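Local coordinates for cell surface protein (Putative S-layer protein) (Clostridioides difficile R20291, PDB 5NJL) that mediates cell adhesion in vitro and is probably a cell-wall-associated component of the S-layer, at residues T255-F260 / E277-K282; S214-V219 / A271-V276; K243-I248 / D286-L291; S220-Y225 / E281-D286; N235-G240 / F260-T265. All coordinates share one frame; numbering follows the deposited sequence.

All five interactions belong to one compact alpha/beta unit built on a four-stranded mixed sheet. Interactions 1 and 2 lie within the sheet and depend on backbone hydrogen bonds, antiparallel in the first and parallel in the second; both use strand 271-278. Interactions 3, 4 and 5 instead lay helical segments against the sheet or against each other, and no hydrogen bond crosses any of them. Interaction 5 is buried and apolar. Interactions 1 and 3 are surface contacts with charged side chains and bound sulfate, whereas 2 and 4 are partly buried. Helix 281-291 links 1, 3 and 4, and strand 258-265 links 1 and 5.

Interaction 1 (T255-F260 / E277-K282); sequences TGKYKF and ESTNEK. With SO4 (sulfate ion), chain T.
Tyr258 and Ser278 form an antiparallel hydrogen-bonded pair: Tyr258 N donates to Ser278 O at 2.9 Å, and Ser278 N returns a bond to Tyr258 O at 3.1 Å. The adjacent pair, Lys259 with Glu277, is non-hydrogen-bonded, and its side chains run alongside each other, with Lys259 CD 3.5 Å from Glu277 OE2. Glu277 also draws in Lys257, whose extended chain brings NZ to a long salt bridge of 3.9 Å with Glu277 OE1. On the side of the sheet that carries Tyr258 and Ser278, the Glu281 carboxylate lies over the tyrosine ring, its plane turned 36° from it, with OE2 3.2 Å from Tyr258 CE2. Glu281 CG stands opposite the backbone N (chi1 -172°), and the extended chain carries the carboxylate over the ring.

Farther out, Ser278 OG donates to Asn280 O at 2.9 Å in the carbonyl plane, linking the strand end to the turn that follows. Asn280 N-caps helix 281-291 through OD1, which accepts from Asp283 N and weakly from Lys282 N. Its ND2 and Thr279 OG1 hold a sulfate, probably from the crystallisation liquor. The arrangement is the open end of a beta hairpin, strands 258-265 and 271-278, running through a short turn into the N-capped helix 281-291.

Interaction 2 (S214-V219 / A271-V276); sequences SDLNTV and AIELTV
Val219 packs against Leu274 and Val276 at the more closely fitted end of this parallel strand pair. Val219 CG1 lies 3.7 Å from Leu274 CD1, the two side chains crossing at about a right angle, while Val219 CG2 meets Val276 CG2. The chi1 of Leu274 (-169°) turns its branched end toward the neighbouring strand, where CD1 also sits 3.4 Å from Asn217 O. The backbone bonds are short here too: Val219 N reaches Thr275 O at 2.7 Å, nearly in line with the C=O bond, and Thr275 N reaches Asn217 O at 2.8 Å. The longest of the five backbone bonds, 3.2 Å from Asn217 N to Glu273 O, lies at mid-strand.

The looser, solvent side is that of Asp215 and Asn217, which are exposed and offer mainly their CB atoms, that of Asp215 lying 3.8 Å from Ile272 CD1. The other face of the sheet carries Leu216, Thr218, Glu273 and Thr275. There the two threonines run side by side, Thr218 OG1 3.6 Å from Thr275 CB, and Leu216 CD2 rests against the Glu273 side chain. The Glu273 carboxylate is held by a salt bridge to Lys212, and Ser214 OG is hydrogen-bonded to Asn70.

Strand 215-219 is the outermost strand on this side of the four-stranded sheet. Strand 271-278 lies between it and strand 258-265, Leu216 leans on Thr8 and Thr10 of strand 5-10, and the Val276 side chain touches Leu224 of helix 221-224 while its carbonyl lies against Leu284 of helix 281-291.

Interaction 3 (K243-I248 / D286-L291); sequences KSISDI and DAKAAL. With SO4 (sulfate ion), chain N.
The edge strand 243-245 of the four-stranded sheet, with the loop that leaves it, is overlaid here by the C-terminal helix 281-291, and Lys288 and Ile245 make the main junction. The two side chains pass each other head to tail, bringing Lys288 CE to 3.7 Å from Ile245 CG2. With chi1 at -176° and the next two torsions also extended, the lysine chain runs straight to the loop backbone: CE is 3.0 Å from Ser246 O and 3.4 Å from Ile248 N. A bend at chi4 (-60°) then turns NZ aside, where Glu292, just beyond the segment, pairs with it in a salt bridge. Ile248 crosses the lysine at a slant, with CD1 4.2 Å from Lys288 NZ.

In this alpha/beta layering, the axes of 243-245 and 286-291 run roughly antiparallel (152°), their closest approach being 10.8 Å, a separation spanned largely by the side chains of Ile245, Lys288 and Leu291. One turn farther along the helix, Leu291 CB meets Ile245 CD1 at 4.2 Å, and the buried leucine also touches Ile262, Leu224 and Val237. Lys243 NZ is hydrogen-bonded to Ala238 O, and Ser246 OG accepts from Thr261 N on the adjoining strand. Beyond the strand, Asp247 N donates to O3 of a sulfate at 3.2 Å, an ion probably taken from the crystallisation liquor.

Interaction 4 (S220-Y225 / E281-D286); sequences SPQDLY and EKDLKD
Pro221 presents its ring to the backbone of helix 281-291, with Pro221 CB 3.8 Å from Asp283 O and 4.1 Å from Leu284 CA. Its CG comes 4.2 Å from Asp283 CB. Beside it, Gln222 and Asp283 cross at a slant with the amide and carboxylate planes almost perpendicular, 82° apart. Gln222 NE2 stays 3.8 Å from Asp283 OD2, and the bend of the glutamine chain at chi2 is what turns its amide toward the helix.

Tyr225 covers the next part of the helix. Its first torsion (chi1 -175°) swings the ring away from its own short helix toward Asp286, with CE2 4.0 Å from Asp286 CB. Asp286 O lies 4.3 Å above the ring, over its centre, and the aspartate's carboxylate plane is inclined by 32° to the ring.

Ser220 N-caps the short, weakly bonded helix 221-224, its OG accepting from Asp223 N at 3.3 Å. That helix follows strand 215-219 directly and packs beside helix 281-291, where Ala287 touches both Pro221 and Tyr225; Leu224 reaches Leu291, and Pro221 also rests on Ser278 of strand 271-278.

Interaction 5 (N235-G240 / F260-T265); sequences NMVANG and FTIKYT
Val237 holds CG1 on the far side of CB from its backbone N (chi1 175°), and this rotation points the methyl at Ile262 CD1, 3.6 Å away. Tyr264 differs, with CG between its backbone N and carbonyl carbon (chi1 69°), and its ring is carried against the end of helix 232-238. Val237 CA lies over one face of that ring. Of the methyls, Val237 CG1 is 4.0 Å from Tyr264 CE1, and Val237 CG2 is equally far from Tyr264 OH. The valine side chain crosses those of both Ile262 and Tyr264 at about a right angle; CG1 touches both the isoleucine and the ring, whereas CG2 meets the tyrosine hydroxyl.

Gly240 completes the contact just after the helix. Its CA is 3.6 Å from Tyr264 CD2 and 3.4 Å from Thr265 O, the glycine backbone lying directly against the ring. The turn is held by Gly240 N donating to Val237 O at 2.9 Å.

Helix 232-238 therefore packs on the sheet through strand 258-265, which runs between strands 271-278 and 243-245. Val237 also touches Leu274 of the former, Ile262 reaches Ile245 of the latter, and Leu291 of helix 281-291 adjoins both Val237 and Ile262.

Interaction 1 (T255-F260 / E277-K282)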
# COMPACT_ATOMS: atom_id res chain seq x y z
N THR A 255 -6.52 15.46 -13.67
CA THR A 255 -7.21 16.77 -13.53
C THR A 255 -7.36 17.56 -14.84
O THR A 255 -8.21 18.47 -14.91
CB THR A 255 -6.45 17.69 -12.52
OG1 THR A 255 -5.93 16.91 -11.43
CG2 THR A 255 -7.36 18.81 -11.97
N GLY A 256 -6.56 17.25 -15.86
CA GLY A 256 -6.40 18.11 -17.04
C GLY A 256 -5.16 18.97 -16.93
O GLY A 256 -4.38 19.06 -17.88
N LYS A 257 -4.98 19.59 -15.76
CA LYS A 257 -3.94 20.60 -15.52
C LYS A 257 -2.51 20.09 -15.69
O LYS A 257 -2.13 19.08 -15.10
CB LYS A 257 -4.11 21.22 -14.12
CG LYS A 257 -5.28 22.19 -14.06
CD LYS A 257 -5.65 22.62 -12.65
CE LYS A 257 -6.54 23.87 -12.69
NZ LYS A 257 -7.21 24.17 -11.40
N TYR A 258 -1.74 20.79 -16.52
CA TYR A 258 -0.28 20.63 -16.61
C TYR A 258 0.32 21.66 -15.63
O TYR A 258 -0.42 22.51 -15.13
CB TYR A 258 0.19 20.91 -18.04
CG TYR A 258 -0.38 19.95 -19.08
CD1 TYR A 258 -1.69 20.09 -19.56
CD2 TYR A 258 0.39 18.91 -19.59
CE1 TYR A 258 -2.21 19.22 -20.51
CE2 TYR A 258 -0.12 18.02 -20.53
CZ TYR A 258 -1.42 18.18 -20.99
OH TYR A 258 -1.90 17.30 -21.93
N LYS A 259 1.63 21.58 -15.34
CA LYS A 259 2.32 22.59 -14.51
C LYS A 259 3.83 22.64 -14.61
O LYS A 259 4.47 21.68 -15.03
CB LYS A 259 1.89 22.54 -13.03
CG LYS A 259 1.88 21.18 -12.34
CD LYS A 259 0.88 21.22 -11.18
CE LYS A 259 0.73 19.89 -10.47
NZ LYS A 259 1.70 19.74 -9.35
N PHE A 260 4.39 23.81 -14.26
CA PHE A 260 5.81 23.98 -13.99
C PHE A 260 6.00 24.82 -12.71
O PHE A 260 5.04 25.41 -12.19
CB PHE A 260 6.58 24.56 -15.19
CG PHE A 260 6.37 26.05 -15.41
CD1 PHE A 260 5.23 26.53 -16.05
CD2 PHE A 260 7.34 26.97 -15.03
CE1 PHE A 260 5.04 27.89 -16.28
CE2 PHE A 260 7.17 28.33 -15.25
CZ PHE A 260 6.01 28.80 -15.87
N GLU A 277 0.13 26.48 -13.18
CA GLU A 277 -0.66 25.38 -13.75
C GLU A 277 -1.80 25.85 -14.65
O GLU A 277 -2.43 26.89 -14.41
CB GLU A 277 -1.19 24.46 -12.64
CG GLU A 277 -2.39 24.97 -11.85
CD GLU A 277 -2.72 24.08 -10.67
OE1 GLU A 277 -3.65 24.43 -9.91
OE2 GLU A 277 -2.07 23.02 -10.50
N SER A 278 -2.06 25.03 -15.68
CA SER A 278 -3.04 25.32 -16.73
C SER A 278 -3.48 24.05 -17.47
O SER A 278 -2.65 23.22 -17.85
CB SER A 278 -2.41 26.28 -17.75
OG SER A 278 -3.38 26.76 -18.66
N THR A 279 -4.80 23.92 -17.68
CA THR A 279 -5.34 22.91 -18.61
C THR A 279 -4.81 23.14 -20.04
O THR A 279 -4.43 22.19 -20.72
CB THR A 279 -6.89 22.90 -18.61
OG1 THR A 279 -7.38 24.23 -18.80
CG2 THR A 279 -7.44 22.36 -17.30
N ASN A 280 -4.76 24.40 -20.46
CA ASN A 280 -4.14 24.79 -21.73
C ASN A 280 -2.63 24.65 -21.63
O ASN A 280 -2.01 25.23 -20.75
CB ASN A 280 -4.51 26.24 -22.07
CG ASN A 280 -4.16 26.62 -23.49
OD1 ASN A 280 -3.00 26.54 -23.92
ND2 ASN A 280 -5.16 27.08 -24.24
N GLU A 281 -2.04 23.90 -22.57
CA GLU A 281 -0.59 23.61 -22.56
C GLU A 281 0.26 24.57 -23.42
O GLU A 281 1.48 24.65 -23.24
CB GLU A 281 -0.35 22.15 -22.99
CG GLU A 281 1.09 21.68 -22.84
CD GLU A 281 1.23 20.17 -22.78
OE1 GLU A 281 2.23 19.69 -22.21
OE2 GLU A 281 0.34 19.46 -23.30
N LYS A 282 -0.37 25.29 -24.35
CA LYS A 282 0.33 26.32 -25.12
C LYS A 282 0.56 27.56 -24.24
O LYS A 282 1.67 28.09 -24.21
CB LYS A 282 -0.46 26.70 -26.38
CG LYS A 282 0.22 27.78 -27.23
CD LYS A 282 -0.35 27.84 -28.63
CE LYS A 282 0.40 28.86 -29.47
NZ LYS A 282 0.01 28.80 -30.91
S SO4 T . -8.25 25.13 -22.49
O1 SO4 T . -7.61 26.05 -23.46
O2 SO4 T . -7.21 24.28 -21.87
O3 SO4 T . -8.96 25.89 -21.44
O4 SO4 T . -9.22 24.26 -23.19

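Interaction 2 (S214-V219 / A271-V276)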
# COMPACT_ATOMS: atom_id res chain seq x y z
N SER A 214 10.26 26.46 1.46
CA SER A 214 9.82 27.52 0.57
C SER A 214 8.41 27.95 0.96
O SER A 214 7.69 27.21 1.67
CB SER A 214 9.76 27.06 -0.88
OG SER A 214 10.90 26.34 -1.28
N ASP A 215 8.04 29.14 0.50
CA ASP A 215 6.70 29.69 0.67
C ASP A 215 6.00 29.32 -0.63
O ASP A 215 6.42 29.78 -1.71
CB ASP A 215 6.78 31.22 0.88
CG ASP A 215 5.44 31.85 1.29
OD1 ASP A 215 4.36 31.26 1.08
OD2 ASP A 215 5.47 32.97 1.83
N LEU A 216 4.96 28.51 -0.54
CA LEU A 216 4.35 27.88 -1.71
C LEU A 216 3.06 28.56 -2.15
O LEU A 216 2.24 29.00 -1.32
CB LEU A 216 4.03 26.41 -1.42
CG LEU A 216 5.18 25.58 -0.86
CD1 LEU A 216 4.67 24.20 -0.46
CD2 LEU A 216 6.33 25.49 -1.86
N ASN A 217 2.88 28.64 -3.47
CA ASN A 217 1.69 29.23 -4.04
C ASN A 217 1.52 28.71 -5.45
O ASN A 217 2.50 28.41 -6.11
CB ASN A 217 1.81 30.76 -4.03
CG ASN A 217 0.50 31.45 -3.78
OD1 ASN A 217 -0.06 32.10 -4.68
ND2 ASN A 217 -0.03 31.29 -2.56
N THR A 218 0.27 28.58 -5.88
CA THR A 218 -0.07 28.10 -7.22
C THR A 218 -0.92 29.14 -7.96
O THR A 218 -1.90 29.65 -7.41
CB THR A 218 -0.86 26.77 -7.18
OG1 THR A 218 -0.17 25.81 -6.38
CG2 THR A 218 -1.04 26.20 -8.58
N VAL A 219 -0.53 29.44 -9.19
CA VAL A 219 -1.17 30.48 -10.00
C VAL A 219 -1.47 29.95 -11.41
O VAL A 219 -1.04 28.86 -11.77
CB VAL A 219 -0.28 31.74 -10.11
CG1 VAL A 219 -0.08 32.37 -8.74
CG2 VAL A 219 1.07 31.43 -10.75
N ALA A 271 12.44 32.72 0.38
CA ALA A 271 12.43 31.61 -0.57
C ALA A 271 10.98 31.31 -1.00
O ALA A 271 10.11 31.01 -0.14
CB ALA A 271 13.03 30.37 0.07
N ILE A 272 10.73 31.39 -2.29
CA ILE A 272 9.41 31.22 -2.86
C ILE A 272 9.45 30.05 -3.83
O ILE A 272 10.44 29.88 -4.56
CB ILE A 272 8.96 32.47 -3.64
CG1 ILE A 272 9.05 33.74 -2.78
CG2 ILE A 272 7.56 32.28 -4.23
CD1 ILE A 272 8.24 33.76 -1.51
N GLU A 273 8.38 29.26 -3.86
CA GLU A 273 8.15 28.37 -4.99
C GLU A 273 6.75 28.53 -5.51
O GLU A 273 5.76 28.26 -4.81
CB GLU A 273 8.40 26.90 -4.69
CG GLU A 273 8.34 26.09 -5.98
CD GLU A 273 8.18 24.61 -5.74
OE1 GLU A 273 7.09 24.20 -5.27
OE2 GLU A 273 9.14 23.88 -6.03
N LEU A 274 6.69 28.93 -6.76
CA LEU A 274 5.46 29.27 -7.40
C LEU A 274 5.16 28.15 -8.39
O LEU A 274 5.98 27.87 -9.27
CB LEU A 274 5.64 30.60 -8.12
CG LEU A 274 4.40 31.30 -8.67
CD1 LEU A 274 3.27 31.33 -7.65
CD2 LEU A 274 4.80 32.71 -9.10
N THR A 275 4.01 27.52 -8.23
CA THR A 275 3.52 26.54 -9.20
C THR A 275 2.63 27.26 -10.21
O THR A 275 1.70 27.98 -9.84
CB THR A 275 2.76 25.42 -8.47
OG1 THR A 275 3.65 24.80 -7.53
CG2 THR A 275 2.27 24.37 -9.45
N VAL A 276 2.96 27.12 -11.49
CA VAL A 276 2.16 27.70 -12.57
C VAL A 276 1.45 26.57 -13.34
O VAL A 276 2.10 25.80 -14.06
CB VAL A 276 3.04 28.52 -13.53
CG1 VAL A 276 2.18 29.20 -14.60
CG2 VAL A 276 3.88 29.53 -12.75

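Interaction 3 (K243-I248 / D286-L291)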
# COMPACT_ATOMS: atom_id res chain seq x y z
N LYS A 243 16.86 32.02 -9.50
CA LYS A 243 15.72 31.41 -10.15
C LYS A 243 16.10 30.02 -10.64
O LYS A 243 17.19 29.83 -11.18
CB LYS A 243 15.25 32.23 -11.34
CG LYS A 243 14.43 33.46 -11.00
CD LYS A 243 14.05 34.24 -12.25
CE LYS A 243 15.26 34.97 -12.82
NZ LYS A 243 14.92 35.76 -14.02
N SER A 244 15.22 29.06 -10.42
CA SER A 244 15.29 27.78 -11.13
C SER A 244 13.88 27.47 -11.62
O SER A 244 12.93 27.49 -10.83
CB SER A 244 15.87 26.66 -10.26
OG SER A 244 15.01 26.35 -9.19
N ILE A 245 13.76 27.25 -12.93
CA ILE A 245 12.47 26.97 -13.56
C ILE A 245 12.47 25.50 -14.02
O ILE A 245 13.39 25.07 -14.70
CB ILE A 245 12.23 27.94 -14.75
CG1 ILE A 245 12.08 29.39 -14.25
CG2 ILE A 245 10.98 27.53 -15.52
CD1 ILE A 245 12.17 30.46 -15.32
N SER A 246 11.43 24.76 -13.62
CA SER A 246 11.35 23.33 -13.88
C SER A 246 10.82 23.02 -15.28
O SER A 246 10.44 23.93 -16.03
CB SER A 246 10.48 22.64 -12.83
OG SER A 246 9.09 22.80 -13.09
N ASP A 247 10.78 21.72 -15.59
CA ASP A 247 10.38 21.19 -16.89
C ASP A 247 9.07 21.67 -17.45
O ASP A 247 8.03 21.59 -16.80
CB ASP A 247 10.29 19.65 -16.86
CG ASP A 247 11.62 18.99 -17.10
OD1 ASP A 247 12.55 19.66 -17.61
OD2 ASP A 247 11.72 17.78 -16.77
N ILE A 248 9.18 22.18 -18.68
CA ILE A 248 8.12 22.28 -19.70
C ILE A 248 6.69 21.99 -19.20
O ILE A 248 5.82 22.88 -19.25
CB ILE A 248 8.44 21.38 -20.95
CG1 ILE A 248 9.95 21.35 -21.32
CG2 ILE A 248 7.64 21.82 -22.17
CD1 ILE A 248 10.55 22.66 -21.79
N ASP A 286 4.02 29.35 -23.08
CA ASP A 286 4.25 30.76 -23.44
C ASP A 286 4.63 31.60 -22.22
O ASP A 286 5.62 32.33 -22.25
CB ASP A 286 3.02 31.37 -24.12
CG ASP A 286 2.76 30.79 -25.51
OD1 ASP A 286 3.71 30.70 -26.32
OD2 ASP A 286 1.60 30.43 -25.79
N ALA A 287 3.84 31.48 -21.15
CA ALA A 287 4.17 32.09 -19.84
C ALA A 287 5.59 31.71 -19.45
O ALA A 287 6.44 32.56 -19.20
CB ALA A 287 3.19 31.63 -18.78
N LYS A 288 5.85 30.40 -19.45
CA LYS A 288 7.17 29.85 -19.13
C LYS A 288 8.31 30.50 -19.91
O LYS A 288 9.30 30.92 -19.33
CB LYS A 288 7.19 28.33 -19.36
CG LYS A 288 8.50 27.69 -18.96
CD LYS A 288 8.39 26.18 -18.96
CE LYS A 288 9.69 25.58 -18.45
NZ LYS A 288 10.88 25.95 -19.26
N ALA A 289 8.16 30.59 -21.23
CA ALA A 289 9.19 31.20 -22.09
C ALA A 289 9.40 32.70 -21.81
O ALA A 289 10.53 33.22 -21.91
CB ALA A 289 8.85 30.98 -23.56
N ALA A 290 8.31 33.41 -21.47
CA ALA A 290 8.40 34.84 -21.12
C ALA A 290 9.21 35.07 -19.83
O ALA A 290 9.92 36.07 -19.73
CB ALA A 290 7.02 35.46 -21.02
N LEU A 291 9.12 34.16 -18.87
CA LEU A 291 9.90 34.27 -17.64
C LEU A 291 11.41 34.03 -17.81
O LEU A 291 12.18 34.58 -17.03
CB LEU A 291 9.35 33.33 -16.56
CG LEU A 291 7.95 33.69 -16.07
CD1 LEU A 291 7.29 32.50 -15.38
CD2 LEU A 291 7.98 34.92 -15.15
S SO4 N . 13.06 19.55 -13.54
O1 SO4 N . 13.62 20.51 -14.53
O2 SO4 N . 13.88 18.32 -13.53
O3 SO4 N . 11.67 19.20 -13.91
O4 SO4 N . 13.05 20.16 -12.18

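Interaction 4 (S220-Y225 / E281-D286)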
# COMPACT_ATOMS: atom_id res chain seq x y z
N SER A 220 -2.22 30.74 -12.18
CA SER A 220 -2.47 30.46 -13.60
C SER A 220 -1.40 31.18 -14.43
O SER A 220 -0.78 32.11 -13.93
CB SER A 220 -3.87 30.95 -14.00
OG SER A 220 -4.01 32.33 -13.74
N PRO A 221 -1.19 30.77 -15.70
CA PRO A 221 -0.23 31.50 -16.55
C PRO A 221 -0.71 32.91 -16.87
O PRO A 221 0.12 33.81 -17.07
CB PRO A 221 -0.16 30.65 -17.83
CG PRO A 221 -1.40 29.84 -17.84
CD PRO A 221 -1.78 29.61 -16.41
N GLN A 222 -2.04 33.08 -16.90
CA GLN A 222 -2.70 34.37 -17.08
C GLN A 222 -2.30 35.36 -15.98
O GLN A 222 -2.13 36.55 -16.26
CB GLN A 222 -4.24 34.22 -17.10
CG GLN A 222 -4.80 33.49 -18.32
CD GLN A 222 -4.83 31.97 -18.17
OE1 GLN A 222 -5.23 31.44 -17.13
NE2 GLN A 222 -4.42 31.26 -19.22
N ASP A 223 -2.16 34.86 -14.75
CA ASP A 223 -1.70 35.67 -13.62
C ASP A 223 -0.35 36.34 -13.89
O ASP A 223 -0.08 37.44 -13.41
CB ASP A 223 -1.61 34.79 -12.36
CG ASP A 223 -1.32 35.59 -11.11
OD1 ASP A 223 -1.76 36.75 -11.02
OD2 ASP A 223 -0.64 35.04 -10.21
N LEU A 224 0.51 35.66 -14.65
CA LEU A 224 1.87 36.12 -14.97
C LEU A 224 2.09 36.70 -16.36
O LEU A 224 3.07 37.44 -16.58
CB LEU A 224 2.85 34.95 -14.80
CG LEU A 224 2.76 34.19 -13.48
CD1 LEU A 224 3.86 33.13 -13.44
CD2 LEU A 224 2.85 35.14 -12.29
N TYR A 225 1.22 36.35 -17.31
CA TYR A 225 1.47 36.63 -18.73
C TYR A 225 0.12 36.69 -19.46
O TYR A 225 -0.69 35.79 -19.31
CB TYR A 225 2.37 35.54 -19.29
CG TYR A 225 2.80 35.75 -20.72
CD1 TYR A 225 3.84 36.62 -21.03
CD2 TYR A 225 2.18 35.06 -21.78
CE1 TYR A 225 4.24 36.82 -22.35
CE2 TYR A 225 2.58 35.25 -23.10
CZ TYR A 225 3.61 36.13 -23.38
OH TYR A 225 4.00 36.33 -24.68
N GLU A 281 -2.04 23.90 -22.57
CA GLU A 281 -0.59 23.61 -22.56
C GLU A 281 0.26 24.57 -23.42
O GLU A 281 1.48 24.65 -23.24
CB GLU A 281 -0.35 22.15 -22.99
CG GLU A 281 1.09 21.68 -22.84
CD GLU A 281 1.23 20.17 -22.78
OE1 GLU A 281 2.23 19.69 -22.21
OE2 GLU A 281 0.34 19.46 -23.30
N LYS A 282 -0.37 25.29 -24.35
CA LYS A 282 0.33 26.32 -25.12
C LYS A 282 0.56 27.56 -24.24
O LYS A 282 1.67 28.09 -24.21
CB LYS A 282 -0.46 26.70 -26.38
CG LYS A 282 0.22 27.78 -27.23
CD LYS A 282 -0.35 27.84 -28.63
CE LYS A 282 0.40 28.86 -29.47
NZ LYS A 282 0.01 28.80 -30.91
N ASP A 283 -0.49 28.00 -23.54
CA ASP A 283 -0.46 29.19 -22.67
C ASP A 283 0.58 29.07 -21.56
O ASP A 283 1.30 30.02 -21.25
CB ASP A 283 -1.83 29.43 -22.01
CG ASP A 283 -2.93 29.77 -23.02
OD1 ASP A 283 -2.62 30.10 -24.19
OD2 ASP A 283 -4.12 29.69 -22.64
N LEU A 284 0.63 27.88 -20.96
CA LEU A 284 1.60 27.55 -19.92
C LEU A 284 3.04 27.63 -20.44
O LEU A 284 3.90 28.22 -19.78
CB LEU A 284 1.28 26.16 -19.37
CG LEU A 284 2.00 25.65 -18.12
CD1 LEU A 284 1.04 24.80 -17.29
CD2 LEU A 284 3.27 24.87 -18.46
N LYS A 285 3.29 27.07 -21.62
CA LYS A 285 4.63 27.12 -22.23
C LYS A 285 5.01 28.52 -22.75
O LYS A 285 6.20 28.83 -22.87
CB LYS A 285 4.77 26.08 -23.35
CG LYS A 285 6.13 26.07 -24.05
CD LYS A 285 6.48 24.69 -24.59
CE LYS A 285 7.50 24.74 -25.73
NZ LYS A 285 7.76 23.39 -26.29
N ASP A 286 4.02 29.35 -23.08
CA ASP A 286 4.25 30.76 -23.44
C ASP A 286 4.63 31.60 -22.22
O ASP A 286 5.62 32.33 -22.25
CB ASP A 286 3.02 31.37 -24.12
CG ASP A 286 2.76 30.79 -25.51
OD1 ASP A 286 3.71 30.70 -26.32
OD2 ASP A 286 1.60 30.43 -25.79

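Interaction 5 (N235-G240 / F260-T265)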
# COMPACT_ATOMS: atom_id res chain seq x y z
N ASN A 235 6.46 40.26 -13.92
CA ASN A 235 7.75 40.97 -13.83
C ASN A 235 8.44 40.86 -12.48
O ASN A 235 9.66 40.77 -12.41
CB ASN A 235 7.62 42.44 -14.27
CG ASN A 235 7.53 42.57 -15.77
OD1 ASN A 235 8.40 42.06 -16.48
ND2 ASN A 235 6.47 43.19 -16.27
N MET A 236 7.65 40.87 -11.40
CA MET A 236 8.20 40.66 -10.05
C MET A 236 8.84 39.26 -9.93
O MET A 236 9.96 39.09 -9.42
CB MET A 236 7.06 40.86 -9.04
CG MET A 236 7.43 40.77 -7.57
SD MET A 236 5.99 41.26 -6.58
CE MET A 236 4.79 39.97 -6.92
N VAL A 237 8.15 38.26 -10.47
CA VAL A 237 8.64 36.88 -10.47
C VAL A 237 9.91 36.81 -11.30
O VAL A 237 10.94 36.34 -10.83
CB VAL A 237 7.58 35.89 -11.01
CG1 VAL A 237 8.15 34.47 -11.12
CG2 VAL A 237 6.34 35.90 -10.12
N ALA A 238 9.86 37.34 -12.52
CA ALA A 238 11.04 37.35 -13.39
C ALA A 238 12.22 38.07 -12.76
O ALA A 238 13.36 37.70 -13.01
CB ALA A 238 10.70 37.95 -14.75
N ASN A 239 11.96 39.08 -11.92
CA ASN A 239 13.03 39.80 -11.21
C ASN A 239 13.48 39.14 -9.89
O ASN A 239 14.36 39.65 -9.19
CB ASN A 239 12.61 41.27 -10.95
CG ASN A 239 12.55 42.09 -12.23
OD1 ASN A 239 13.41 41.97 -13.09
ND2 ASN A 239 11.53 42.94 -12.36
N GLY A 240 12.89 38.00 -9.53
CA GLY A 240 13.40 37.23 -8.40
C GLY A 240 14.82 36.78 -8.68
O GLY A 240 15.22 36.67 -9.84
N PHE A 260 4.39 23.81 -14.26
CA PHE A 260 5.81 23.98 -13.99
C PHE A 260 6.00 24.82 -12.71
O PHE A 260 5.04 25.41 -12.19
CB PHE A 260 6.58 24.56 -15.19
CG PHE A 260 6.37 26.05 -15.41
CD1 PHE A 260 5.23 26.53 -16.05
CD2 PHE A 260 7.34 26.97 -15.03
CE1 PHE A 260 5.04 27.89 -16.28
CE2 PHE A 260 7.17 28.33 -15.25
CZ PHE A 260 6.01 28.80 -15.87
N THR A 261 7.22 24.83 -12.19
CA THR A 261 7.51 25.53 -10.94
C THR A 261 8.62 26.53 -11.19
O THR A 261 9.51 26.30 -12.02
CB THR A 261 7.94 24.57 -9.81
OG1 THR A 261 9.09 23.82 -10.23
CG2 THR A 261 6.81 23.63 -9.45
N ILE A 262 8.56 27.65 -10.47
CA ILE A 262 9.64 28.62 -10.44
C ILE A 262 10.00 28.76 -8.98
O ILE A 262 9.15 29.13 -8.17
CB ILE A 262 9.24 30.02 -10.95
CG1 ILE A 262 8.34 29.93 -12.18
CG2 ILE A 262 10.48 30.87 -11.23
CD1 ILE A 262 7.40 31.11 -12.33
N LYS A 263 11.24 28.42 -8.65
CA LYS A 263 11.79 28.72 -7.33
C LYS A 263 12.56 30.02 -7.51
O LYS A 263 13.30 30.17 -8.48
CB LYS A 263 12.72 27.62 -6.85
CG LYS A 263 12.01 26.30 -6.59
CD LYS A 263 12.93 25.21 -6.04
CE LYS A 263 12.11 24.02 -5.53
NZ LYS A 263 12.84 23.02 -4.69
N TYR A 264 12.38 30.94 -6.57
CA TYR A 264 13.15 32.18 -6.58
C TYR A 264 13.20 32.79 -5.19
O TYR A 264 12.40 32.45 -4.30
CB TYR A 264 12.58 33.17 -7.60
CG TYR A 264 11.23 33.76 -7.25
CD1 TYR A 264 10.06 33.09 -7.57
CD2 TYR A 264 11.12 35.01 -6.62
CE1 TYR A 264 8.83 33.63 -7.27
CE2 TYR A 264 9.89 35.55 -6.32
CZ TYR A 264 8.74 34.86 -6.64
OH TYR A 264 7.51 35.37 -6.37
N THR A 265 14.12 33.73 -5.03
CA THR A 265 14.23 34.53 -3.82
C THR A 265 13.58 35.89 -4.09
O THR A 265 13.94 36.57 -5.08
CB THR A 265 15.69 34.64 -3.42
OG1 THR A 265 16.18 33.32 -3.20
CG2 THR A 265 15.88 35.45 -2.15